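Local coordinates for putative glyoxalase superfamily protein (Ralstonia eutropha, PDB 3IUZ) that probably acts as an iron(II)-dependent dioxygenase of the 2-oxoadipate dioxygenase/decarboxylase family, converting 2-oxoadipate to 2-hydroxyglutarate, at residues G31-A36 and T41-A46; I6-S11 and L188-G193. All coordinates share one frame; numbering follows the deposited sequence.

Contact 1. Residues G31-A36 and T41-A46; sequences GLPSDA and TRAEIA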
loop_
_atom_site.group_PDB
_atom_site.type_symbol
_atom_site.label_atom_id
_atom_site.label_comp_id
_atom_site.label_asym_id
_atom_site.label_seq_id
_atom_site.Cartn_x
_atom_site.Cartn_y
_atom_site.Cartn_z
ATOM N N GLY A 31 -7.072 -15.357 15.581
ATOM C CA GLY A 31 -7.668 -14.498 16.586
ATOM C C GLY A 31 -8.421 -13.258 16.141
ATOM O O GLY A 31 -8.701 -12.396 16.951
ATOM N N LEU A 32 -8.757 -13.115 14.868
ATOM C CA LEU A 32 -9.527 -11.925 14.483
ATOM C C LEU A 32 -10.951 -12.052 15.064
ATOM O O LEU A 32 -11.553 -13.139 14.996
ATOM C CB LEU A 32 -9.560 -11.747 12.975
ATOM C CG LEU A 32 -8.210 -11.525 12.284
ATOM C CD1 LEU A 32 -8.475 -11.335 10.766
ATOM C CD2 LEU A 32 -7.382 -10.356 12.871
ATOM N N PRO A 33 -11.489 -10.958 15.623
ATOM C CA PRO A 33 -12.882 -10.932 16.014
ATOM C C PRO A 33 -13.836 -11.499 14.944
ATOM O O PRO A 33 -13.649 -11.277 13.758
ATOM C CB PRO A 33 -13.150 -9.439 16.282
ATOM C CG PRO A 33 -11.785 -8.862 16.529
ATOM C CD PRO A 33 -10.834 -9.648 15.810
ATOM N N SER A 34 -14.860 -12.212 15.412
ATOM C CA SER A 34 -15.886 -12.839 14.574
ATOM C C SER A 34 -17.276 -12.392 15.040
ATOM O O SER A 34 -17.447 -11.915 16.157
ATOM C CB SER A 34 -15.804 -14.378 14.701
ATOM O OG SER A 34 -16.126 -14.757 16.052
ATOM N N ASP A 35 -18.269 -12.517 14.174
ATOM C CA ASP A 35 -19.630 -12.207 14.541
ATOM C C ASP A 35 -20.476 -13.483 14.620
ATOM O O ASP A 35 -20.301 -14.374 13.785
ATOM C CB ASP A 35 -20.185 -11.256 13.516
ATOM C CG ASP A 35 -21.664 -10.995 13.709
ATOM O OD1 ASP A 35 -21.994 -10.252 14.644
ATOM O OD2 ASP A 35 -22.463 -11.564 12.924
ATOM N N ALA A 36 -21.387 -13.552 15.622
ATOM C CA ALA A 36 -22.198 -14.781 15.915
ATOM C C ALA A 36 -23.161 -15.144 14.756
ATOM O O ALA A 36 -23.510 -16.334 14.551
ATOM C CB ALA A 36 -22.970 -14.640 17.242
ATOM N N THR A 41 -16.780 -8.925 10.333
ATOM C CA THR A 41 -16.310 -7.899 11.252
ATOM C C THR A 41 -15.348 -6.911 10.567
ATOM O O THR A 41 -14.768 -7.224 9.532
ATOM C CB THR A 41 -15.587 -8.506 12.430
ATOM O OG1 THR A 41 -14.419 -9.220 11.988
ATOM C CG2 THR A 41 -16.505 -9.475 13.207
ATOM N N ARG A 42 -15.097 -5.766 11.205
ATOM C CA ARG A 42 -14.158 -4.811 10.643
ATOM C C ARG A 42 -12.759 -5.381 10.496
ATOM O O ARG A 42 -12.075 -5.054 9.511
ATOM C CB ARG A 42 -14.082 -3.505 11.422
ATOM C CG ARG A 42 -13.499 -3.603 12.769
ATOM C CD ARG A 42 -13.434 -2.239 13.442
ATOM N NE ARG A 42 -12.717 -2.350 14.699
ATOM C CZ ARG A 42 -12.494 -1.359 15.549
ATOM N NH1 ARG A 42 -12.951 -0.120 15.318
ATOM N NH2 ARG A 42 -11.811 -1.625 16.642
ATOM N N ALA A 43 -12.325 -6.192 11.466
ATOM C CA ALA A 43 -11.033 -6.897 11.363
ATOM C C ALA A 43 -10.959 -7.820 10.130
ATOM O O ALA A 43 -9.973 -7.830 9.382
ATOM C CB ALA A 43 -10.773 -7.704 12.603
ATOM N N GLU A 44 -11.968 -8.659 9.957
ATOM C CA GLU A 44 -12.027 -9.497 8.771
ATOM C C GLU A 44 -11.994 -8.668 7.463
ATOM O O GLU A 44 -11.300 -9.038 6.497
ATOM C CB GLU A 44 -13.285 -10.346 8.789
ATOM C CG GLU A 44 -13.302 -11.399 9.917
ATOM C CD GLU A 44 -14.631 -12.095 10.115
ATOM O OE1 GLU A 44 -15.675 -11.634 9.580
ATOM O OE2 GLU A 44 -14.629 -13.129 10.818
ATOM N N ILE A 45 -12.761 -7.578 7.433
ATOM C CA ILE A 45 -12.823 -6.765 6.251
ATOM C C ILE A 45 -11.465 -6.123 5.994
ATOM O O ILE A 45 -10.990 -6.064 4.832
ATOM C CB ILE A 45 -13.960 -5.715 6.340
ATOM C CG1 ILE A 45 -15.303 -6.431 6.209
ATOM C CG2 ILE A 45 -13.826 -4.612 5.269
ATOM C CD1 ILE A 45 -16.523 -5.601 6.818
ATOM N N ALA A 46 -10.845 -5.621 7.061
ATOM C CA ALA A 46 -9.552 -4.956 6.918
ATOM C C ALA A 46 -8.491 -5.916 6.389
ATOM O O ALA A 46 -7.694 -5.557 5.500
ATOM C CB ALA A 46 -9.106 -4.335 8.237
HETATM O O HOH W 1 -12.623 -13.972 12.374
HETATM O O HOH W 2 -17.495 -13.134 11.559
#

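Contact 2. Residues I6-S11 and L188-G193; sequences IATLLS and LTVADG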
loop_
_atom_site.group_PDB
_atom_site.type_symbol
_atom_site.label_atom_id
_atom_site.label_comp_id
_atom_site.label_asym_id
_atom_site.label_seq_id
_atom_site.Cartn_x
_atom_site.Cartn_y
_atom_site.Cartn_z
ATOM N N ILE A 6 -13.182 -14.471 5.355
ATOM C CA ILE A 6 -12.152 -13.791 4.549
ATOM C C ILE A 6 -12.149 -14.380 3.122
ATOM O O ILE A 6 -12.067 -13.661 2.124
ATOM C CB ILE A 6 -10.765 -13.842 5.202
ATOM C CG1 ILE A 6 -10.724 -12.843 6.381
ATOM C CG2 ILE A 6 -9.669 -13.468 4.177
ATOM C CD1 ILE A 6 -9.686 -13.132 7.440
ATOM N N ALA A 7 -12.307 -15.684 3.020
ATOM C CA ALA A 7 -12.296 -16.324 1.718
ATOM C C ALA A 7 -13.460 -15.783 0.862
ATOM O O ALA A 7 -13.309 -15.537 -0.340
ATOM C CB ALA A 7 -12.350 -17.865 1.869
ATOM N N THR A 8 -14.628 -15.655 1.454
ATOM C CA THR A 8 -15.811 -15.132 0.735
ATOM C C THR A 8 -15.610 -13.685 0.296
ATOM O O THR A 8 -15.871 -13.328 -0.859
ATOM C CB THR A 8 -17.056 -15.212 1.595
ATOM O OG1 THR A 8 -17.216 -16.563 2.013
ATOM C CG2 THR A 8 -18.369 -14.762 0.807
ATOM N N LEU A 9 -15.088 -12.858 1.201
ATOM C CA LEU A 9 -14.777 -11.474 0.867
ATOM C C LEU A 9 -13.778 -11.387 -0.308
ATOM O O LEU A 9 -13.941 -10.549 -1.199
ATOM C CB LEU A 9 -14.210 -10.742 2.106
ATOM C CG LEU A 9 -15.158 -10.580 3.291
ATOM C CD1 LEU A 9 -14.381 -10.100 4.549
ATOM C CD2 LEU A 9 -16.330 -9.587 2.899
ATOM N N LEU A 10 -12.750 -12.224 -0.281
ATOM C CA LEU A 10 -11.746 -12.304 -1.354
ATOM C C LEU A 10 -12.362 -12.753 -2.679
ATOM O O LEU A 10 -12.195 -12.114 -3.737
ATOM C CB LEU A 10 -10.602 -13.283 -0.968
ATOM C CG LEU A 10 -9.608 -12.778 0.093
ATOM C CD1 LEU A 10 -8.368 -13.673 0.229
ATOM C CD2 LEU A 10 -9.173 -11.393 -0.212
ATOM N N SER A 11 -13.128 -13.805 -2.593
ATOM C CA SER A 11 -13.704 -14.461 -3.768
ATOM C C SER A 11 -14.621 -13.532 -4.554
ATOM O O SER A 11 -14.593 -13.542 -5.766
ATOM C CB SER A 11 -14.442 -15.741 -3.344
ATOM O OG SER A 11 -14.578 -16.587 -4.462
ATOM N N LEU A 188 -20.440 -5.612 8.962
ATOM C CA LEU A 188 -21.359 -5.463 7.824
ATOM C C LEU A 188 -21.778 -6.885 7.447
ATOM O O LEU A 188 -21.085 -7.832 7.806
ATOM C CB LEU A 188 -20.671 -4.810 6.616
ATOM C CG LEU A 188 -20.274 -3.334 6.701
ATOM C CD1 LEU A 188 -19.294 -3.005 5.575
ATOM C CD2 LEU A 188 -21.530 -2.411 6.714
ATOM N N THR A 189 -22.861 -7.058 6.686
ATOM C CA THR A 189 -23.114 -8.370 6.087
ATOM C C THR A 189 -21.894 -8.739 5.226
ATOM O O THR A 189 -21.141 -7.841 4.813
ATOM C CB THR A 189 -24.375 -8.341 5.191
ATOM O OG1 THR A 189 -24.161 -7.447 4.105
ATOM C CG2 THR A 189 -25.630 -7.924 6.018
ATOM N N VAL A 190 -21.673 -10.031 4.964
ATOM C CA VAL A 190 -20.536 -10.427 4.171
ATOM C C VAL A 190 -20.668 -9.778 2.769
ATOM O O VAL A 190 -19.691 -9.281 2.242
ATOM C CB VAL A 190 -20.328 -11.963 4.127
ATOM C CG1 VAL A 190 -19.196 -12.326 3.146
ATOM C CG2 VAL A 190 -20.025 -12.541 5.543
ATOM N N ALA A 191 -21.885 -9.736 2.197
ATOM C CA ALA A 191 -22.072 -9.103 0.886
ATOM C C ALA A 191 -21.661 -7.631 0.926
ATOM O O ALA A 191 -20.989 -7.148 0.031
ATOM C CB ALA A 191 -23.543 -9.230 0.437
ATOM N N ASP A 192 -22.088 -6.904 1.954
ATOM C CA ASP A 192 -21.787 -5.479 2.039
ATOM C C ASP A 192 -20.298 -5.242 2.283
ATOM O O ASP A 192 -19.734 -4.282 1.787
ATOM C CB ASP A 192 -22.594 -4.763 3.135
ATOM C CG ASP A 192 -24.063 -4.543 2.776
ATOM O OD1 ASP A 192 -24.483 -4.881 1.650
ATOM O OD2 ASP A 192 -24.783 -4.013 3.657
ATOM N N GLY A 193 -19.667 -6.102 3.057
ATOM C CA GLY A 193 -18.221 -6.028 3.232
ATOM C C GLY A 193 -17.430 -6.268 1.956
ATOM O O GLY A 193 -16.428 -5.598 1.715
#

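Contact 1. Residues G31-A36 and T41-A46
Residues 31-36 run as an extended loop past the first turn of helix 42-60 in the opposite chain direction, Leu32 facing Ala43 and Ser34 CA lying 6.0 Å from Thr41 CA. The helix begins with a capping box formed by Thr41 and Glu44, and the loop is fastened to that box. Glu44 N donates to Thr41 OG1 almost straight (3.2 Å, 169°), while Thr41 N donates back to Glu44 OE1 at 3.0 Å, arriving from above the carboxylate plane. A chi1 of 62° sets Thr41 OG1 between the backbone N and the carbonyl carbon, where it accepts from Glu44 N and donates its proton to Pro33 O at 2.8 Å. The donor stands well above the carbonyl plane of Pro33, 46° out of it. One hydroxyl thus closes the helix end and holds the loop at once. On the same threonine, CG2 lies against the Ser34-Asp35 peptide, 3.5 Å from Ser34 C, and also touches Asp35 CB. Asp35 OD2 forms a salt bridge with Arg39 and accepts a hydrogen bond from Glu37 N. Beside the bond from Thr41 OG1 to Pro33 O the packing is apolar: Pro33 CD rests on Ala43 CB at 3.8 Å, and Leu32 sets its CB against the same methyl. Loop residues Ala135 and Ile139 also touch Leu32, and Asp134 lies against both Pro33 and Ala43. Glu44 OE1 takes bonds from Thr41 N and Asn5 ND2. Its other oxygen works through water, whose protons may be shared among several acceptors: water 1 lies in hydrogen-bonding position between Glu44 OE2 (2.7 Å) and Leu32 O, and water 2 can donate to Glu44 OE2 while accepting from Asp35 N at 2.8 Å.

Contact 2. Residues I6-S11 and L188-G193
The bond from Ser11 N to Ala7 O, 2.8 Å long, belongs to the turn of helix 4-14 from which Thr8 and Leu9 meet Val190 and Gly193. This is a helix-to-helix contact in which the side of helix 4-14 packs on the opening turn of helix 190-200, and no hydrogen bond passes between the two segments. Thr189 is the N-cap of the second helix: its OG1 accepts from Asp192 N at 3.0 Å (155°), and the turn is continued by the backbone bond from Gly193 N to Thr189 O. Val190, the first residue after the cap, points toward helix 4-14. Its CG1, anti to the backbone N at chi1 174°, reaches Thr8 CG2 at 3.5 Å, tighter than ordinary carbon contact, with Thr8 CB somewhat farther off. The two side chains cross at about a right angle, methyl against methyl. Thr8 meets Val190 through CG2, anti to the backbone N, while OG1, beside the backbone N, is hydrogen-bonded to Pro4 O. Leu9 works differently. Its CB leaves the helix without pointing at the partner, but CD2 at the end of the chain swings in over the backbone of the second helix, touching Val190 O and lying 4.0 Å from Val190 CG1. Gly193 has no side chain to stand between them, and the leucine methyl settles directly on its main chain. Beyond this segment Leu9 continues onto Ala194 and Ile197 of helix 190-200 and onto Ala48 of helix 42-60, so it fills the angle among three helices. Thr8, by contrast, lies toward solvent. Leu9 and Gly193 are the buried pair, Leu9 CD2 lying 3.6 Å from Gly193 C.

Both contacts lie near the periphery of the chain, about 20 Å from its centre, and each combines buried and exposed residues. Each includes a helix start with a threonine N-cap, and these starts are joined by the short antiparallel pairing of strands 40-41 and 187-188. Contact 1 is local and mixed, with one direct hydrogen bond and two waters beside apolar packing. Contact 2 brings together segments 177 residues apart without a hydrogen bond, through aliphatic carbons packed on each other and on main chain. They adjoin: Glu44 O touches Leu9 CD1 at 3.8 Å, and Ile45 CD1 meets Gly193 CA at 4.0 Å, placing helix 42-60 against both partners of contact 2.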